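Local coordinates for tyrosine-protein kinase receptor torso (Bombyx mori, PDB 5AOQ) that serves as the extracellular part of a receptor tyrosine kinase that binds prothoracicotropic hormone and stimulates MAPK signalling leading to ERK phosphorylation, at residues A[47-58]-A[128-136]; A[172-181]-A[211-220]. All blocks are in the same frame, centred on the assembly; numbering follows the deposited sequence.

Interaction 1: A[47-58]-A[128-136]; sequences KTNFEETGISDV and YGTLQDWME
F50 and L131 meet where the loop 47-58 runs beside the segment 128-136 in the first fibronectin type III domain of Torso. L131 can be followed outward from its backbone: CB lies against T53 OG1, CG faces the methyl T48 CG2, and CD1 ends over the centre of the F50 ring. This is a CH-pi contact, CD1 standing 3.3 Å from the ring centroid and 13° off the ring normal. The same ring presents its edge to the indole, F50 CE1 standing 3.6 Å from W134 CZ2; the two rings meet edge to edge, W134 CZ2 near the plane of F50 and F50 CE1 near that of W134. L84 of strand 83-88 touches F50, L131 and W134, and V30 of helix 27-38 also packs on F50, so strand 83-88 and helix 27-38 pack against the same cluster. With an alanine here instead of F50, L131 CD1 would probably lose the aromatic face beneath it and a gap would open beside the W134 edge.

Polar bonds flank this apolar patch. T48 OG1, set anti to its own carbonyl carbon (chi1 -53°), donates to G129 O at 2.6 Å, tilted 31° from the carbonyl plane. T53 OG1 turns back to N49 O within its own loop, while N49 OD1 accepts from E51 N in an Asx turn. Farther on, I55 pairs with W134 as a short parallel bridge: W134 N donates to G54 O at 2.8 Å, and S56 N to W134 O at 3.1 Å. The chemistry implies a loop fastened by backbone carbonyls at both ends and by a CH-pi contact and apolar packing between them.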
loop_
_atom_site.group_PDB
_atom_site.type_symbol
_atom_site.label_atom_id
_atom_site.label_comp_id
_atom_site.label_asym_id
_atom_site.label_seq_id
_atom_site.Cartn_x
_atom_site.Cartn_y
_atom_site.Cartn_z
ATOM N N LYS A 47 -0.748 20.517 -21.928
ATOM C CA LYS A 47 0.268 20.747 -22.949
ATOM C C LYS A 47 1.669 20.800 -22.351
ATOM O O LYS A 47 2.495 21.623 -22.746
ATOM C CB LYS A 47 -0.046 22.027 -23.724
ATOM C CG LYS A 47 -1.494 22.102 -24.206
ATOM C CD LYS A 47 -1.844 20.904 -25.093
ATOM C CE LYS A 47 -3.309 20.888 -25.487
ATOM N NZ LYS A 47 -3.632 19.721 -26.357
ATOM N N THR A 48 1.925 19.912 -21.396
ATOM C CA THR A 48 3.245 19.798 -20.795
ATOM C C THR A 48 4.152 18.973 -21.701
ATOM O O THR A 48 3.884 17.801 -21.970
ATOM C CB THR A 48 3.187 19.137 -19.402
ATOM O OG1 THR A 48 2.234 19.821 -18.579
ATOM C CG2 THR A 48 4.556 19.168 -18.731
ATOM N N ASN A 49 5.223 19.607 -22.166
ATOM C CA ASN A 49 6.178 18.989 -23.077
ATOM C C ASN A 49 7.605 19.222 -22.594
ATOM O O ASN A 49 8.086 20.354 -22.580
ATOM C CB ASN A 49 5.994 19.550 -24.492
ATOM C CG ASN A 49 6.647 18.691 -25.556
ATOM O OD1 ASN A 49 7.698 18.091 -25.333
ATOM N ND2 ASN A 49 6.028 18.636 -26.731
ATOM N N PHE A 50 8.279 18.147 -22.196
ATOM C CA PHE A 50 9.645 18.247 -21.691
ATOM C C PHE A 50 10.672 18.323 -22.814
ATOM O O PHE A 50 11.804 18.757 -22.600
ATOM C CB PHE A 50 9.969 17.057 -20.788
ATOM C CG PHE A 50 9.365 17.152 -19.419
ATOM C CD1 PHE A 50 10.047 17.785 -18.395
ATOM C CD2 PHE A 50 8.121 16.608 -19.152
ATOM C CE1 PHE A 50 9.502 17.874 -17.132
ATOM C CE2 PHE A 50 7.569 16.695 -17.889
ATOM C CZ PHE A 50 8.261 17.329 -16.879
ATOM N N GLU A 51 10.273 17.902 -24.009
ATOM C CA GLU A 51 11.182 17.855 -25.146
ATOM C C GLU A 51 11.217 19.189 -25.891
ATOM O O GLU A 51 12.106 19.424 -26.708
ATOM C CB GLU A 51 10.780 16.715 -26.084
ATOM C CG GLU A 51 11.097 15.337 -25.508
ATOM C CD GLU A 51 10.630 14.197 -26.392
ATOM O OE1 GLU A 51 9.445 14.193 -26.783
ATOM O OE2 GLU A 51 11.449 13.300 -26.686
ATOM N N GLU A 52 10.254 20.058 -25.594
ATOM C CA GLU A 52 10.192 21.387 -26.198
ATOM C C GLU A 52 10.725 22.462 -25.256
ATOM O O GLU A 52 10.730 23.646 -25.597
ATOM C CB GLU A 52 8.757 21.732 -26.604
ATOM C CG GLU A 52 8.226 20.920 -27.773
ATOM C CD GLU A 52 6.847 21.376 -28.214
ATOM O OE1 GLU A 52 6.151 22.032 -27.409
ATOM O OE2 GLU A 52 6.458 21.078 -29.362
ATOM N N THR A 53 11.175 22.051 -24.074
ATOM C CA THR A 53 11.667 22.989 -23.071
ATOM C C THR A 53 13.173 23.189 -23.201
ATOM O O THR A 53 13.903 22.254 -23.529
ATOM C CB THR A 53 11.343 22.499 -21.647
ATOM O OG1 THR A 53 9.971 22.092 -21.578
ATOM C CG2 THR A 53 11.598 23.598 -20.625
ATOM N N GLY A 54 13.627 24.413 -22.941
ATOM C CA GLY A 54 15.027 24.768 -23.098
ATOM C C GLY A 54 15.735 24.964 -21.770
ATOM O O GLY A 54 15.272 24.488 -20.735
ATOM N N ILE A 55 16.866 25.665 -21.808
ATOM C CA ILE A 55 17.676 25.915 -20.617
ATOM C C ILE A 55 18.197 27.350 -20.622
ATOM O O ILE A 55 18.823 27.782 -21.588
ATOM C CB ILE A 55 18.868 24.942 -20.524
ATOM C CG1 ILE A 55 18.372 23.494 -20.494
ATOM C CG2 ILE A 55 19.711 25.242 -19.284
ATOM C CD1 ILE A 55 19.470 22.466 -20.623
ATOM N N SER A 56 17.944 28.079 -19.538
ATOM C CA SER A 56 18.312 29.491 -19.458
ATOM C C SER A 56 19.641 29.708 -18.738
ATOM O O SER A 56 20.144 28.816 -18.054
ATOM C CB SER A 56 17.214 30.280 -18.744
ATOM O OG SER A 56 17.110 29.897 -17.387
ATOM N N ASP A 57 20.198 30.906 -18.898
ATOM C CA ASP A 57 21.404 31.300 -18.180
ATOM C C ASP A 57 21.081 31.545 -16.714
ATOM O O ASP A 57 21.964 31.502 -15.859
ATOM C CB ASP A 57 22.014 32.565 -18.790
ATOM C CG ASP A 57 22.424 32.379 -20.236
ATOM O OD1 ASP A 57 22.790 31.248 -20.613
ATOM O OD2 ASP A 57 22.391 33.371 -20.992
ATOM N N VAL A 58 19.806 31.798 -16.439
ATOM C CA VAL A 58 19.344 32.129 -15.097
ATOM C C VAL A 58 19.670 31.018 -14.101
ATOM O O VAL A 58 19.163 29.903 -14.231
ATOM C CB VAL A 58 17.821 32.384 -15.079
ATOM C CG1 VAL A 58 17.353 32.762 -13.679
ATOM C CG2 VAL A 58 17.444 33.471 -16.077
ATOM N N TYR A 128 -1.595 25.706 -18.061
ATOM C CA TYR A 128 -1.841 24.493 -18.831
ATOM C C TYR A 128 -0.752 23.451 -18.595
ATOM O O TYR A 128 -0.886 22.295 -18.999
ATOM C CB TYR A 128 -1.920 24.829 -20.320
ATOM C CG TYR A 128 -3.034 25.790 -20.660
ATOM C CD1 TYR A 128 -4.330 25.337 -20.862
ATOM C CD2 TYR A 128 -2.790 27.152 -20.778
ATOM C CE1 TYR A 128 -5.350 26.213 -21.170
ATOM C CE2 TYR A 128 -3.803 28.035 -21.086
ATOM C CZ TYR A 128 -5.081 27.560 -21.281
ATOM O OH TYR A 128 -6.102 28.427 -21.590
ATOM N N GLY A 129 0.329 23.876 -17.947
ATOM C CA GLY A 129 1.413 22.985 -17.581
ATOM C C GLY A 129 2.577 23.128 -18.536
ATOM O O GLY A 129 3.367 22.200 -18.709
ATOM N N THR A 130 2.692 24.300 -19.152
ATOM C CA THR A 130 3.801 24.580 -20.052
ATOM C C THR A 130 5.070 24.847 -19.255
ATOM O O THR A 130 5.104 25.716 -18.383
ATOM C CB THR A 130 3.505 25.786 -20.964
ATOM O OG1 THR A 130 2.191 25.660 -21.521
ATOM C CG2 THR A 130 4.526 25.868 -22.087
ATOM N N LEU A 131 6.114 24.089 -19.569
ATOM C CA LEU A 131 7.391 24.199 -18.877
ATOM C C LEU A 131 8.263 25.273 -19.503
ATOM O O LEU A 131 8.610 25.180 -20.680
ATOM C CB LEU A 131 8.126 22.861 -18.911
ATOM C CG LEU A 131 7.461 21.699 -18.182
ATOM C CD1 LEU A 131 8.004 20.384 -18.710
ATOM C CD2 LEU A 131 7.698 21.813 -16.685
ATOM N N GLN A 132 8.611 26.294 -18.728
ATOM C CA GLN A 132 9.589 27.270 -19.188
ATOM C C GLN A 132 10.979 26.702 -18.934
ATOM O O GLN A 132 11.135 25.743 -18.180
ATOM C CB GLN A 132 9.402 28.622 -18.496
ATOM C CG GLN A 132 9.667 28.631 -17.001
ATOM C CD GLN A 132 9.371 29.982 -16.373
ATOM O OE1 GLN A 132 10.197 30.539 -15.650
ATOM N NE2 GLN A 132 8.183 30.515 -16.644
ATOM N N ASP A 133 11.980 27.289 -19.581
ATOM C CA ASP A 133 13.329 26.728 -19.610
ATOM C C ASP A 133 13.900 26.434 -18.221
ATOM O O ASP A 133 13.691 27.191 -17.274
ATOM C CB ASP A 133 14.260 27.675 -20.368
ATOM C CG ASP A 133 13.828 27.885 -21.806
ATOM O OD1 ASP A 133 12.645 27.625 -22.117
ATOM O OD2 ASP A 133 14.668 28.308 -22.628
ATOM N N TRP A 134 14.620 25.319 -18.120
ATOM C CA TRP A 134 15.192 24.863 -16.858
ATOM C C TRP A 134 16.215 25.845 -16.300
ATOM O O TRP A 134 16.937 26.499 -17.052
ATOM C CB TRP A 134 15.844 23.488 -17.043
ATOM C CG TRP A 134 14.858 22.395 -17.312
ATOM C CD1 TRP A 134 14.505 21.886 -18.528
ATOM C CD2 TRP A 134 14.093 21.675 -16.340
ATOM N NE1 TRP A 134 13.568 20.894 -18.372
ATOM C CE2 TRP A 134 13.297 20.745 -17.038
ATOM C CE3 TRP A 134 14.006 21.724 -14.946
ATOM C CZ2 TRP A 134 12.423 19.875 -16.390
ATOM C CZ3 TRP A 134 13.135 20.865 -14.305
ATOM C CH2 TRP A 134 12.358 19.950 -15.025
ATOM N N MET A 135 16.268 25.937 -14.973
ATOM C CA MET A 135 17.234 26.789 -14.285
ATOM C C MET A 135 18.193 25.935 -13.467
ATOM O O MET A 135 17.774 25.076 -12.691
ATOM C CB MET A 135 16.519 27.800 -13.388
ATOM C CG MET A 135 15.574 28.717 -14.146
ATOM S SD MET A 135 14.922 30.057 -13.132
ATOM C CE MET A 135 13.838 30.861 -14.310
ATOM N N GLU A 136 19.484 26.183 -13.649
ATOM C CA GLU A 136 20.525 25.385 -13.021
ATOM C C GLU A 136 20.569 25.615 -11.514
ATOM O O GLU A 136 20.647 26.754 -11.053
ATOM C CB GLU A 136 21.879 25.713 -13.653
ATOM C CG GLU A 136 22.984 24.720 -13.341
ATOM C CD GLU A 136 24.229 24.959 -14.177
ATOM O OE1 GLU A 136 24.319 26.027 -14.819
ATOM O OE2 GLU A 136 25.114 24.077 -14.195
#

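Interaction 2: A[172-181]-A[211-220]; sequences TINGKFVWNT and PSFDVENLVL. With NAG (2-acetamido-2-deoxy-beta-D-glucopyranose), chain E.
F177 and F213 face each other as a hydrogen-bonded pair in an antiparallel pairing of strands 172-179 and 212-216 in the three-stranded sheet of the second fibronectin type III domain, the hormone-binding one. The strand axes approach to 4.6 Å at 165°. F177 N donates to F213 O at 2.7 Å and F213 N to F177 O at 2.8 Å; between the pairs G175-V215 and I173-L218 the register slips by one residue, a beta bulge.

The tight side carries I173, F177, F213, V215 and L218, turned toward the second sheet of the domain. F177 CE1 meets V215 CG2 at 3.3 Å, its ring edge lying near F213 O, and Y239 stacks on the ring edge-to-face. I173 and L218 cross at about a right angle, and I173 CD1 reaches on to L220 CD2. At G175 there is no side chain, which leaves room for L218 CD1, 4.0 Å from G175 N.

The other face, with K176 and D214, is exposed and loosely joined: the two side chains lie side by side, pointing the same way, yet K176 NZ stays 4.5 Å from D214 OD1, beyond a salt bridge. N174 OD1 rests against CB and CG of E216. Beyond the strand, N180 bears an N-linked glycan.

Near that end W179 CG takes the position between backbone N and carbonyl carbon (chi1 59°), which sets the indole against P211; P211 CG sits over one indole face, offset toward the rim, 3.9 Å from the centroid of the five-membered ring.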
loop_
_atom_site.group_PDB
_atom_site.type_symbol
_atom_site.label_atom_id
_atom_site.label_comp_id
_atom_site.label_asym_id
_atom_site.label_seq_id
_atom_site.Cartn_x
_atom_site.Cartn_y
_atom_site.Cartn_z
ATOM N N THR A 172 -10.615 15.515 27.132
ATOM C CA THR A 172 -9.557 15.129 26.196
ATOM C C THR A 172 -8.241 15.855 26.483
ATOM O O THR A 172 -8.236 17.023 26.872
ATOM C CB THR A 172 -9.968 15.413 24.735
ATOM O OG1 THR A 172 -11.215 14.768 24.450
ATOM C CG2 THR A 172 -8.905 14.910 23.760
ATOM N N ILE A 173 -7.131 15.148 26.278
ATOM C CA ILE A 173 -5.792 15.676 26.539
ATOM C C ILE A 173 -5.040 16.013 25.254
ATOM O O ILE A 173 -4.919 15.176 24.358
ATOM C CB ILE A 173 -4.934 14.668 27.340
ATOM C CG1 ILE A 173 -5.673 14.195 28.597
ATOM C CG2 ILE A 173 -3.582 15.280 27.706
ATOM C CD1 ILE A 173 -5.954 15.289 29.599
ATOM N N ASN A 174 -4.541 17.246 25.175
ATOM C CA ASN A 174 -3.651 17.659 24.090
ATOM C C ASN A 174 -2.242 17.894 24.626
ATOM O O ASN A 174 -2.066 18.558 25.647
ATOM C CB ASN A 174 -4.172 18.926 23.406
ATOM C CG ASN A 174 -5.335 18.653 22.465
ATOM O OD1 ASN A 174 -5.503 17.539 21.969
ATOM N ND2 ASN A 174 -6.140 19.676 22.211
ATOM N N GLY A 175 -1.246 17.344 23.935
ATOM C CA GLY A 175 0.132 17.405 24.393
ATOM C C GLY A 175 1.079 18.008 23.373
ATOM O O GLY A 175 1.157 17.546 22.235
ATOM N N LYS A 176 1.806 19.041 23.794
ATOM C CA LYS A 176 2.767 19.725 22.932
ATOM C C LYS A 176 4.198 19.387 23.341
ATOM O O LYS A 176 4.526 19.366 24.529
ATOM C CB LYS A 176 2.546 21.238 22.978
ATOM C CG LYS A 176 3.420 22.020 22.007
ATOM C CD LYS A 176 3.090 23.507 22.008
ATOM C CE LYS A 176 1.721 23.789 21.403
ATOM N NZ LYS A 176 1.442 25.247 21.305
ATOM N N PHE A 177 5.042 19.130 22.344
ATOM C CA PHE A 177 6.405 18.651 22.562
ATOM C C PHE A 177 7.428 19.573 21.908
ATOM O O PHE A 177 7.204 20.083 20.808
ATOM C CB PHE A 177 6.564 17.232 22.013
ATOM C CG PHE A 177 5.675 16.219 22.677
ATOM C CD1 PHE A 177 4.308 16.218 22.445
ATOM C CD2 PHE A 177 6.204 15.260 23.523
ATOM C CE1 PHE A 177 3.489 15.290 23.052
ATOM C CE2 PHE A 177 5.388 14.327 24.132
ATOM C CZ PHE A 177 4.028 14.343 23.895
ATOM N N VAL A 178 8.552 19.774 22.592
ATOM C CA VAL A 178 9.628 20.630 22.100
ATOM C C VAL A 178 10.976 20.052 22.533
ATOM O O VAL A 178 11.060 19.350 23.539
ATOM C CB VAL A 178 9.482 22.081 22.622
ATOM C CG1 VAL A 178 10.635 22.959 22.147
ATOM C CG2 VAL A 178 8.151 22.679 22.186
ATOM N N TRP A 179 12.028 20.345 21.772
ATOM C CA TRP A 179 13.373 19.898 22.124
ATOM C C TRP A 179 14.437 20.882 21.646
ATOM O O TRP A 179 14.194 21.680 20.741
ATOM C CB TRP A 179 13.633 18.508 21.542
ATOM C CG TRP A 179 13.502 18.435 20.048
ATOM C CD1 TRP A 179 14.515 18.439 19.134
ATOM C CD2 TRP A 179 12.284 18.344 19.297
ATOM N NE1 TRP A 179 14.004 18.355 17.860
ATOM C CE2 TRP A 179 12.637 18.296 17.934
ATOM C CE3 TRP A 179 10.930 18.298 19.643
ATOM C CZ2 TRP A 179 11.686 18.204 16.920
ATOM C CZ3 TRP A 179 9.989 18.208 18.634
ATOM C CH2 TRP A 179 10.372 18.163 17.290
ATOM N N ASN A 180 15.615 20.822 22.263
ATOM C CA ASN A 180 16.692 21.753 21.940
ATOM C C ASN A 180 17.383 21.428 20.624
ATOM O O ASN A 180 17.405 20.279 20.183
ATOM C CB ASN A 180 17.726 21.796 23.073
ATOM C CG ASN A 180 18.438 20.465 23.290
ATOM O OD1 ASN A 180 17.897 19.399 22.995
ATOM N ND2 ASN A 180 19.666 20.533 23.820
ATOM N N THR A 181 17.941 22.466 20.007
ATOM C CA THR A 181 18.617 22.350 18.722
ATOM C C THR A 181 20.110 22.590 18.888
ATOM O O THR A 181 20.542 23.274 19.816
ATOM C CB THR A 181 18.060 23.356 17.697
ATOM O OG1 THR A 181 18.429 24.687 18.078
ATOM C CG2 THR A 181 16.544 23.254 17.612
ATOM N N PRO A 211 11.814 23.802 16.601
ATOM C CA PRO A 211 10.814 22.790 16.247
ATOM C C PRO A 211 9.808 22.533 17.361
ATOM O O PRO A 211 10.136 22.676 18.539
ATOM C CB PRO A 211 11.660 21.544 15.983
ATOM C CG PRO A 211 12.848 21.720 16.852
ATOM C CD PRO A 211 13.133 23.196 16.857
ATOM N N SER A 212 8.594 22.154 16.979
ATOM C CA SER A 212 7.540 21.851 17.938
ATOM C C SER A 212 6.606 20.807 17.353
ATOM O O SER A 212 6.341 20.811 16.150
ATOM C CB SER A 212 6.760 23.116 18.301
ATOM O OG SER A 212 6.136 23.671 17.157
ATOM N N PHE A 213 6.107 19.919 18.206
ATOM C CA PHE A 213 5.229 18.846 17.757
ATOM C C PHE A 213 3.994 18.732 18.637
ATOM O O PHE A 213 4.100 18.538 19.845
ATOM C CB PHE A 213 5.985 17.518 17.741
ATOM C CG PHE A 213 5.160 16.359 17.261
ATOM C CD1 PHE A 213 4.784 16.266 15.933
ATOM C CD2 PHE A 213 4.769 15.360 18.133
ATOM C CE1 PHE A 213 4.027 15.201 15.485
ATOM C CE2 PHE A 213 4.015 14.291 17.690
ATOM C CZ PHE A 213 3.642 14.213 16.366
ATOM N N ASP A 214 2.823 18.844 18.016
ATOM C CA ASP A 214 1.561 18.754 18.737
ATOM C C ASP A 214 1.040 17.322 18.723
ATOM O O ASP A 214 1.268 16.579 17.768
ATOM C CB ASP A 214 0.522 19.694 18.123
ATOM C CG ASP A 214 1.012 21.125 18.035
ATOM O OD1 ASP A 214 1.850 21.519 18.871
ATOM O OD2 ASP A 214 0.554 21.857 17.132
ATOM N N VAL A 215 0.345 16.945 19.792
ATOM C CA VAL A 215 -0.299 15.640 19.880
ATOM C C VAL A 215 -1.700 15.798 20.458
ATOM O O VAL A 215 -1.930 16.640 21.326
ATOM C CB VAL A 215 0.513 14.660 20.751
ATOM C CG1 VAL A 215 -0.162 13.294 20.795
ATOM C CG2 VAL A 215 1.927 14.530 20.218
ATOM N N GLU A 216 -2.628 14.985 19.966
ATOM C CA GLU A 216 -4.015 15.046 20.408
ATOM C C GLU A 216 -4.564 13.664 20.737
ATOM O O GLU A 216 -3.918 12.647 20.479
ATOM C CB GLU A 216 -4.881 15.709 19.335
ATOM C CG GLU A 216 -4.388 17.084 18.908
ATOM C CD GLU A 216 -5.244 17.700 17.820
ATOM O OE1 GLU A 216 -6.293 17.112 17.478
ATOM O OE2 GLU A 216 -4.868 18.774 17.306
ATOM N N ASN A 217 -5.762 13.646 21.311
ATOM C CA ASN A 217 -6.458 12.410 21.651
ATOM C C ASN A 217 -5.705 11.572 22.682
ATOM O O ASN A 217 -5.879 10.354 22.748
ATOM C CB ASN A 217 -6.702 11.581 20.388
ATOM C CG ASN A 217 -7.207 12.422 19.232
ATOM O OD1 ASN A 217 -7.867 13.442 19.435
ATOM N ND2 ASN A 217 -6.894 12.003 18.011
ATOM N N LEU A 218 -4.871 12.226 23.486
ATOM C CA LEU A 218 -4.185 11.556 24.586
ATOM C C LEU A 218 -5.148 11.318 25.741
ATOM O O LEU A 218 -6.226 11.911 25.792
ATOM C CB LEU A 218 -2.984 12.376 25.060
ATOM C CG LEU A 218 -1.811 12.506 24.087
ATOM C CD1 LEU A 218 -0.779 13.478 24.636
ATOM C CD2 LEU A 218 -1.178 11.150 23.816
ATOM N N VAL A 219 -4.752 10.444 26.663
ATOM C CA VAL A 219 -5.560 10.142 27.841
ATOM C C VAL A 219 -4.704 10.144 29.104
ATOM O O VAL A 219 -3.474 10.166 29.036
ATOM C CB VAL A 219 -6.269 8.782 27.697
ATOM C CG1 VAL A 219 -7.208 8.802 26.502
ATOM C CG2 VAL A 219 -5.256 7.654 27.563
ATOM N N LEU A 220 -5.366 10.118 30.256
ATOM C CA LEU A 220 -4.679 10.175 31.542
ATOM C C LEU A 220 -3.965 8.871 31.883
ATOM O O LEU A 220 -4.452 7.782 31.574
ATOM C CB LEU A 220 -5.671 10.518 32.655
ATOM C CG LEU A 220 -6.352 11.885 32.558
ATOM C CD1 LEU A 220 -7.453 12.008 33.599
ATOM C CD2 LEU A 220 -5.338 13.007 32.719
HETATM C C1 NAG E . 20.481 19.383 24.141
HETATM C C2 NAG E . 21.578 18.997 23.149
HETATM C C3 NAG E . 22.330 17.759 23.642
HETATM C C4 NAG E . 22.788 17.923 25.089
HETATM C C5 NAG E . 21.647 18.417 25.976
HETATM C C6 NAG E . 22.092 18.780 27.376
HETATM C C7 NAG E . 21.195 19.557 20.779
HETATM C C8 NAG E . 20.544 19.124 19.499
HETATM N N2 NAG E . 21.014 18.746 21.825
HETATM O O3 NAG E . 23.454 17.523 22.803
HETATM O O4 NAG E . 23.197 16.657 25.597
HETATM O O5 NAG E . 21.060 19.597 25.413
HETATM O O6 NAG E . 23.495 18.637 27.544
HETATM O O7 NAG E . 21.840 20.595 20.860
#

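Overall arrangement
Interaction 1 belongs to the first fibronectin type III domain and interaction 2 to the second; their centres lie 44 Å apart on opposite sides of the chain's centre, and they share no strand. Both are partly buried and bury similar areas, but by different means. Interaction 1 ties a mostly irregular loop to the beginning of an outer strand, with one parallel bridge, a threonine hydroxyl bond and a small aromatic-aliphatic cluster. Interaction 2 is regular antiparallel pairing within a sheet, with a largely apolar face toward the second sheet and an outer face bearing K176 and D214. Only 172-181/211-220 carries a glycan and packs on the hormone chain, V219 among the residues in reach.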